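Local structure of collectin placenta 1 (Mus musculus, 2OX9) at residues A[61-75]-A[104-118]. The protein probably acts as a cell-surface scavenger receptor whose C-type lectin domain binds glycans, including the leukocyte glycan Lewis(x), with the help of calcium. Sequence-based numbering, arbitrary orientation.
With CA (calcium ion), chain J; CA (calcium ion), chain I; CA (calcium ion), chain K; GAL (beta-D-galactopyranose), chain E.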
loop_
_atom_site.group_PDB
_atom_site.type_symbol
_atom_site.label_atom_id
_atom_site.label_comp_id
_atom_site.label_asym_id
_atom_site.label_seq_id
_atom_site.Cartn_x
_atom_site.Cartn_y
_atom_site.Cartn_z
ATOM N N SER A 61 7.800 -2.350 -6.492
ATOM C CA SER A 61 7.283 -2.018 -5.169
ATOM C C SER A 61 5.768 -1.894 -5.310
ATOM O O SER A 61 5.269 -1.605 -6.395
ATOM C CB SER A 61 7.853 -0.689 -4.681
ATOM O OG SER A 61 9.267 -0.693 -4.732
ATOM N N HIS A 62 5.043 -2.100 -4.220
ATOM C CA HIS A 62 3.584 -2.024 -4.267
ATOM C C HIS A 62 2.992 -1.021 -3.295
ATOM O O HIS A 62 3.166 -1.146 -2.087
ATOM C CB HIS A 62 2.958 -3.388 -3.964
ATOM C CG HIS A 62 3.103 -4.387 -5.066
ATOM N ND1 HIS A 62 4.259 -5.107 -5.270
ATOM C CD2 HIS A 62 2.238 -4.777 -6.034
ATOM C CE1 HIS A 62 4.102 -5.898 -6.317
ATOM N NE2 HIS A 62 2.885 -5.716 -6.799
ATOM N N TRP A 63 2.276 -0.038 -3.828
ATOM C CA TRP A 63 1.625 0.971 -2.992
ATOM C C TRP A 63 0.588 0.300 -2.076
ATOM O O TRP A 63 -0.098 -0.636 -2.499
ATOM C CB TRP A 63 0.860 1.966 -3.865
ATOM C CG TRP A 63 1.667 2.948 -4.651
ATOM C CD1 TRP A 63 1.527 3.233 -5.982
ATOM C CD2 TRP A 63 2.636 3.883 -4.141
ATOM N NE1 TRP A 63 2.338 4.291 -6.329
ATOM C CE2 TRP A 63 3.027 4.709 -5.222
ATOM C CE3 TRP A 63 3.201 4.106 -2.879
ATOM C CZ2 TRP A 63 3.965 5.746 -5.078
ATOM C CZ3 TRP A 63 4.132 5.139 -2.732
ATOM C CH2 TRP A 63 4.503 5.944 -3.829
ATOM N N ILE A 64 0.482 0.766 -0.832
ATOM C CA ILE A 64 -0.548 0.275 0.086
ATOM C C ILE A 64 -1.286 1.550 0.536
ATOM O O ILE A 64 -0.762 2.645 0.379
ATOM C CB ILE A 64 0.022 -0.505 1.310
ATOM C CG1 ILE A 64 0.932 0.386 2.151
ATOM C CG2 ILE A 64 0.767 -1.762 0.825
ATOM C CD1 ILE A 64 1.360 -0.270 3.459
ATOM N N GLY A 65 -2.494 1.414 1.075
ATOM C CA GLY A 65 -3.273 2.593 1.450
ATOM C C GLY A 65 -2.892 3.319 2.728
ATOM O O GLY A 65 -3.756 3.567 3.577
ATOM N N LEU A 66 -1.618 3.694 2.841
ATOM C CA LEU A 66 -1.093 4.363 4.028
ATOM C C LEU A 66 -0.299 5.621 3.683
ATOM O O LEU A 66 0.598 5.573 2.841
ATOM C CB LEU A 66 -0.165 3.402 4.771
ATOM C CG LEU A 66 0.287 3.831 6.157
ATOM C CD1 LEU A 66 -0.910 3.695 7.085
ATOM C CD2 LEU A 66 1.437 2.963 6.657
ATOM N N THR A 67 -0.603 6.736 4.348
ATOM C CA THR A 67 0.115 7.988 4.092
ATOM C C THR A 67 0.207 8.843 5.352
ATOM O O THR A 67 -0.493 8.593 6.346
ATOM C CB THR A 67 -0.584 8.872 3.025
ATOM O OG1 THR A 67 -1.764 9.453 3.587
ATOM C CG2 THR A 67 -0.968 8.065 1.800
ATOM N N ASP A 68 1.069 9.855 5.304
ATOM C CA ASP A 68 1.225 10.781 6.422
ATOM C C ASP A 68 1.267 12.198 5.844
ATOM O O ASP A 68 2.005 13.066 6.318
ATOM C CB ASP A 68 2.496 10.452 7.236
ATOM C CG ASP A 68 3.781 10.845 6.528
ATOM O OD1 ASP A 68 3.791 10.910 5.289
ATOM O OD2 ASP A 68 4.798 11.074 7.215
ATOM N N SER A 69 0.461 12.409 4.804
ATOM C CA SER A 69 0.362 13.700 4.128
ATOM C C SER A 69 -0.390 14.715 4.976
ATOM O O SER A 69 -0.071 15.900 4.958
ATOM C CB SER A 69 -0.368 13.557 2.789
ATOM O OG SER A 69 0.355 12.736 1.892
ATOM N N GLU A 70 -1.398 14.242 5.702
ATOM C CA GLU A 70 -2.211 15.106 6.552
ATOM C C GLU A 70 -1.334 15.770 7.607
ATOM O O GLU A 70 -1.423 16.978 7.837
ATOM C CB GLU A 70 -3.310 14.287 7.239
ATOM C CG GLU A 70 -4.677 14.958 7.258
ATOM C CD GLU A 70 -5.672 14.257 8.179
ATOM O OE1 GLU A 70 -5.887 13.032 8.024
ATOM O OE2 GLU A 70 -6.245 14.940 9.058
ATOM N N GLN A 71 -0.494 14.969 8.250
ATOM C CA GLN A 71 0.414 15.458 9.280
ATOM C C GLN A 71 1.644 14.558 9.304
ATOM O O GLN A 71 1.562 13.386 9.668
ATOM C CB GLN A 71 -0.273 15.440 10.648
ATOM C CG GLN A 71 0.468 16.207 11.732
ATOM C CD GLN A 71 -0.306 16.273 13.038
ATOM O OE1 GLN A 71 -1.458 16.718 13.073
ATOM N NE2 GLN A 71 0.325 15.834 14.123
ATOM N N GLU A 72 2.781 15.113 8.900
ATOM C CA GLU A 72 4.033 14.367 8.860
ATOM C C GLU A 72 4.219 13.476 10.093
ATOM O O GLU A 72 4.009 13.912 11.228
ATOM C CB GLU A 72 5.206 15.344 8.724
ATOM C CG GLU A 72 6.573 14.703 8.541
ATOM C CD GLU A 72 6.637 13.778 7.334
ATOM O OE1 GLU A 72 6.034 14.111 6.296
ATOM O OE2 GLU A 72 7.305 12.726 7.423
ATOM N N SER A 73 4.601 12.225 9.844
ATOM C CA SER A 73 4.841 11.217 10.879
ATOM C C SER A 73 3.601 10.595 11.499
ATOM O O SER A 73 3.704 9.676 12.310
ATOM C CB SER A 73 5.737 11.778 11.984
ATOM O OG SER A 73 7.067 11.912 11.516
ATOM N N GLU A 74 2.432 11.097 11.120
ATOM C CA GLU A 74 1.170 10.568 11.627
ATOM C C GLU A 74 0.585 9.718 10.505
ATOM O O GLU A 74 -0.177 10.209 9.675
ATOM C CB GLU A 74 0.227 11.723 11.976
ATOM C CG GLU A 74 -1.113 11.317 12.573
ATOM C CD GLU A 74 -1.916 12.523 13.037
ATOM O OE1 GLU A 74 -3.095 12.356 13.418
ATOM O OE2 GLU A 74 -1.365 13.645 13.025
ATOM N N TRP A 75 0.965 8.444 10.481
ATOM C CA TRP A 75 0.518 7.521 9.445
ATOM C C TRP A 75 -0.868 6.937 9.676
ATOM O O TRP A 75 -1.160 6.431 10.749
ATOM C CB TRP A 75 1.549 6.389 9.283
ATOM C CG TRP A 75 2.849 6.866 8.715
ATOM C CD1 TRP A 75 3.914 7.374 9.408
ATOM C CD2 TRP A 75 3.211 6.917 7.329
ATOM N NE1 TRP A 75 4.914 7.737 8.536
ATOM C CE2 TRP A 75 4.510 7.467 7.256
ATOM C CE3 TRP A 75 2.563 6.551 6.140
ATOM C CZ2 TRP A 75 5.175 7.660 6.040
ATOM C CZ3 TRP A 75 3.222 6.744 4.935
ATOM C CH2 TRP A 75 4.519 7.294 4.894
ATOM N N GLU A 104 8.622 12.136 1.938
ATOM C CA GLU A 104 7.984 10.889 1.524
ATOM C C GLU A 104 6.760 10.692 2.405
ATOM O O GLU A 104 6.879 10.482 3.609
ATOM C CB GLU A 104 8.964 9.719 1.685
ATOM C CG GLU A 104 10.260 9.915 0.889
ATOM C CD GLU A 104 11.170 8.696 0.911
ATOM O OE1 GLU A 104 11.654 8.327 1.999
ATOM O OE2 GLU A 104 11.402 8.106 -0.166
ATOM N N ASP A 105 5.583 10.749 1.799
ATOM C CA ASP A 105 4.351 10.628 2.560
ATOM C C ASP A 105 3.420 9.509 2.105
ATOM O O ASP A 105 2.251 9.469 2.500
ATOM C CB ASP A 105 3.597 11.960 2.508
ATOM C CG ASP A 105 4.438 13.133 2.997
ATOM O OD1 ASP A 105 5.543 12.902 3.544
ATOM O OD2 ASP A 105 3.981 14.290 2.836
ATOM N N CYS A 106 3.942 8.604 1.285
ATOM C CA CYS A 106 3.157 7.494 0.757
ATOM C C CYS A 106 3.891 6.182 1.039
ATOM O O CYS A 106 5.096 6.099 0.849
ATOM C CB CYS A 106 2.935 7.713 -0.748
ATOM S SG CYS A 106 1.694 9.021 -1.073
ATOM N N ALA A 107 3.167 5.166 1.504
ATOM C CA ALA A 107 3.790 3.893 1.846
ATOM C C ALA A 107 3.643 2.815 0.786
ATOM O O ALA A 107 2.650 2.778 0.056
ATOM C CB ALA A 107 3.235 3.380 3.174
ATOM N N GLY A 108 4.635 1.924 0.746
ATOM C CA GLY A 108 4.642 0.822 -0.196
ATOM C C GLY A 108 5.491 -0.344 0.280
ATOM O O GLY A 108 6.348 -0.195 1.159
ATOM N N LEU A 109 5.240 -1.514 -0.306
ATOM C CA LEU A 109 5.956 -2.736 0.039
ATOM C C LEU A 109 7.222 -2.906 -0.806
ATOM O O LEU A 109 7.178 -2.805 -2.036
ATOM C CB LEU A 109 5.036 -3.953 -0.179
ATOM C CG LEU A 109 3.653 -3.901 0.492
ATOM C CD1 LEU A 109 2.840 -5.135 0.165
ATOM C CD2 LEU A 109 3.833 -3.789 1.979
ATOM N N ILE A 110 8.351 -3.153 -0.146
ATOM C CA ILE A 110 9.606 -3.363 -0.859
ATOM C C ILE A 110 10.098 -4.798 -0.625
ATOM O O ILE A 110 9.286 -5.707 -0.459
ATOM C CB ILE A 110 10.683 -2.341 -0.426
ATOM C CG1 ILE A 110 10.790 -2.303 1.096
ATOM C CG2 ILE A 110 10.338 -0.961 -0.989
ATOM C CD1 ILE A 110 11.893 -1.396 1.598
ATOM N N TYR A 111 11.411 -5.003 -0.601
ATOM C CA TYR A 111 11.940 -6.353 -0.423
ATOM C C TYR A 111 11.402 -7.064 0.811
ATOM O O TYR A 111 11.235 -6.463 1.875
ATOM C CB TYR A 111 13.469 -6.342 -0.362
ATOM C CG TYR A 111 14.066 -7.737 -0.351
ATOM C CD1 TYR A 111 13.901 -8.594 -1.442
ATOM C CD2 TYR A 111 14.759 -8.207 0.761
ATOM C CE1 TYR A 111 14.415 -9.897 -1.421
ATOM C CE2 TYR A 111 15.274 -9.496 0.795
ATOM C CZ TYR A 111 15.101 -10.337 -0.298
ATOM O OH TYR A 111 15.625 -11.611 -0.260
ATOM N N ALA A 112 11.123 -8.354 0.658
ATOM C CA ALA A 112 10.636 -9.168 1.765
ATOM C C ALA A 112 9.315 -8.675 2.342
ATOM O O ALA A 112 8.909 -9.095 3.427
ATOM C CB ALA A 112 11.713 -9.227 2.875
ATOM N N GLY A 113 8.633 -7.797 1.620
ATOM C CA GLY A 113 7.363 -7.292 2.105
ATOM C C GLY A 113 7.445 -6.137 3.099
ATOM O O GLY A 113 6.413 -5.598 3.499
ATOM N N GLN A 114 8.650 -5.741 3.504
ATOM C CA GLN A 114 8.763 -4.636 4.463
ATOM C C GLN A 114 8.235 -3.333 3.871
ATOM O O GLN A 114 8.150 -3.183 2.652
ATOM C CB GLN A 114 10.209 -4.440 4.909
ATOM C CG GLN A 114 10.901 -5.706 5.361
ATOM C CD GLN A 114 12.219 -5.416 6.054
ATOM O OE1 GLN A 114 12.268 -5.274 7.275
ATOM N NE2 GLN A 114 13.291 -5.305 5.273
ATOM N N TRP A 115 7.889 -2.385 4.738
ATOM C CA TRP A 115 7.352 -1.112 4.270
ATOM C C TRP A 115 8.400 -0.020 4.191
ATOM O O TRP A 115 9.371 0.011 4.954
ATOM C CB TRP A 115 6.217 -0.630 5.175
ATOM C CG TRP A 115 5.107 -1.627 5.408
ATOM C CD1 TRP A 115 4.969 -2.859 4.836
ATOM C CD2 TRP A 115 3.990 -1.466 6.289
ATOM N NE1 TRP A 115 3.839 -3.475 5.306
ATOM C CE2 TRP A 115 3.217 -2.642 6.201
ATOM C CE3 TRP A 115 3.569 -0.440 7.149
ATOM C CZ2 TRP A 115 2.045 -2.825 6.938
ATOM C CZ3 TRP A 115 2.405 -0.620 7.883
ATOM C CH2 TRP A 115 1.654 -1.807 7.772
ATOM N N ASN A 116 8.191 0.875 3.244
ATOM C CA ASN A 116 9.071 2.003 3.040
ATOM C C ASN A 116 8.229 3.188 2.604
ATOM O O ASN A 116 7.199 3.012 1.954
ATOM C CB ASN A 116 10.096 1.699 1.963
ATOM C CG ASN A 116 10.843 2.932 1.528
ATOM O OD1 ASN A 116 11.394 3.655 2.358
ATOM N ND2 ASN A 116 10.868 3.184 0.225
ATOM N N ASP A 117 8.655 4.392 2.971
ATOM C CA ASP A 117 7.931 5.583 2.571
ATOM C C ASP A 117 8.576 6.114 1.296
ATOM O O ASP A 117 9.805 6.182 1.196
ATOM C CB ASP A 117 7.948 6.630 3.702
ATOM C CG ASP A 117 9.356 6.961 4.195
ATOM O OD1 ASP A 117 10.258 6.104 4.097
ATOM O OD2 ASP A 117 9.555 8.086 4.705
ATOM N N PHE A 118 7.747 6.436 0.306
ATOM C CA PHE A 118 8.226 6.964 -0.973
ATOM C C PHE A 118 7.616 8.345 -1.210
ATOM O O PHE A 118 6.636 8.720 -0.563
ATOM C CB PHE A 118 7.769 6.112 -2.166
ATOM C CG PHE A 118 8.167 4.667 -2.109
ATOM C CD1 PHE A 118 7.431 3.758 -1.365
ATOM C CD2 PHE A 118 9.230 4.200 -2.881
ATOM C CE1 PHE A 118 7.739 2.397 -1.394
ATOM C CE2 PHE A 118 9.545 2.845 -2.916
ATOM C CZ PHE A 118 8.796 1.943 -2.171
HETATM CA CA CA J . 11.804 6.010 2.678
HETATM CA CA CA I . 6.343 11.706 5.479
HETATM CA CA CA K . 5.472 15.227 4.348
HETATM C C1 GAL E . 15.499 4.393 -0.995
HETATM C C2 GAL E . 14.025 4.479 -0.610
HETATM C C3 GAL E . 13.686 5.879 -0.094
HETATM C C4 GAL E . 14.657 6.302 1.014
HETATM C C5 GAL E . 16.112 6.113 0.558
HETATM C C6 GAL E . 17.107 6.390 1.669
HETATM O O2 GAL E . 13.224 4.189 -1.744
HETATM O O3 GAL E . 12.365 5.877 0.418
HETATM O O4 GAL E . 14.413 5.533 2.179
HETATM O O5 GAL E . 16.326 4.750 0.124
HETATM O O6 GAL E . 18.424 6.529 1.155
HETATM O O HOH W 1 6.710 -5.331 -3.442
HETATM O O HOH W 2 3.768 15.359 5.601
HETATM O O HOH W 3 2.152 14.737 1.114
HETATM O O HOH W 4 8.241 9.988 6.124
HETATM O O HOH W 5 7.139 16.761 5.433
#
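Asp105 and Glu72 share two calcium ions across this contact: Glu72 OE1 lies 2.6 Å from the calcium of chain I and 2.3 Å from that of chain K, and Asp105 OD1 also binds both. Glu72 OE1 and Asp105 OD1 approach to 3.0 Å, a closeness of two carboxylate oxygens that the bridging cations probably offset. Asp68 adds both carboxylate oxygens to the chain I ion, while Ser73 N donates to Asp68 OD2; Asn95 OD1 also binds the chain I ion, and Pro102 O the chain K ion. Beyond the metals, the segments pair as antiparallel strands in the C-type lectin fold. Reciprocal His62–Leu109 bonds precede Ile64 N to Ala107 O, nearly straight at 173°, and a beta bulge around Gly65 shifts the register by two before Ala107 N reaches Leu66 O. Ile64 CD1 sits over the six-membered ring of Trp115, 4.1 Å from its centroid and 13° off the normal; CG1 between the backbone N and carbonyl carbon (chi1 61°) leaves CG2 to touch Leu109 CG at 3.6 Å. On the other face of the sheet, Trp63 CZ3 meets Cys106 CB at 3.5 Å. Trp75 CH2 abuts Asp117 CB at 3.7 Å. Asp117 O and OD1, Glu104 OE1, Asn116 OD1, Gln92, Asp94 and galactose O3 and O4 bind the chain J calcium; Asn116 ND2 donates to O3, and Trp96 and Asn95 are further polar partners of Glu104 and Asp117, respectively.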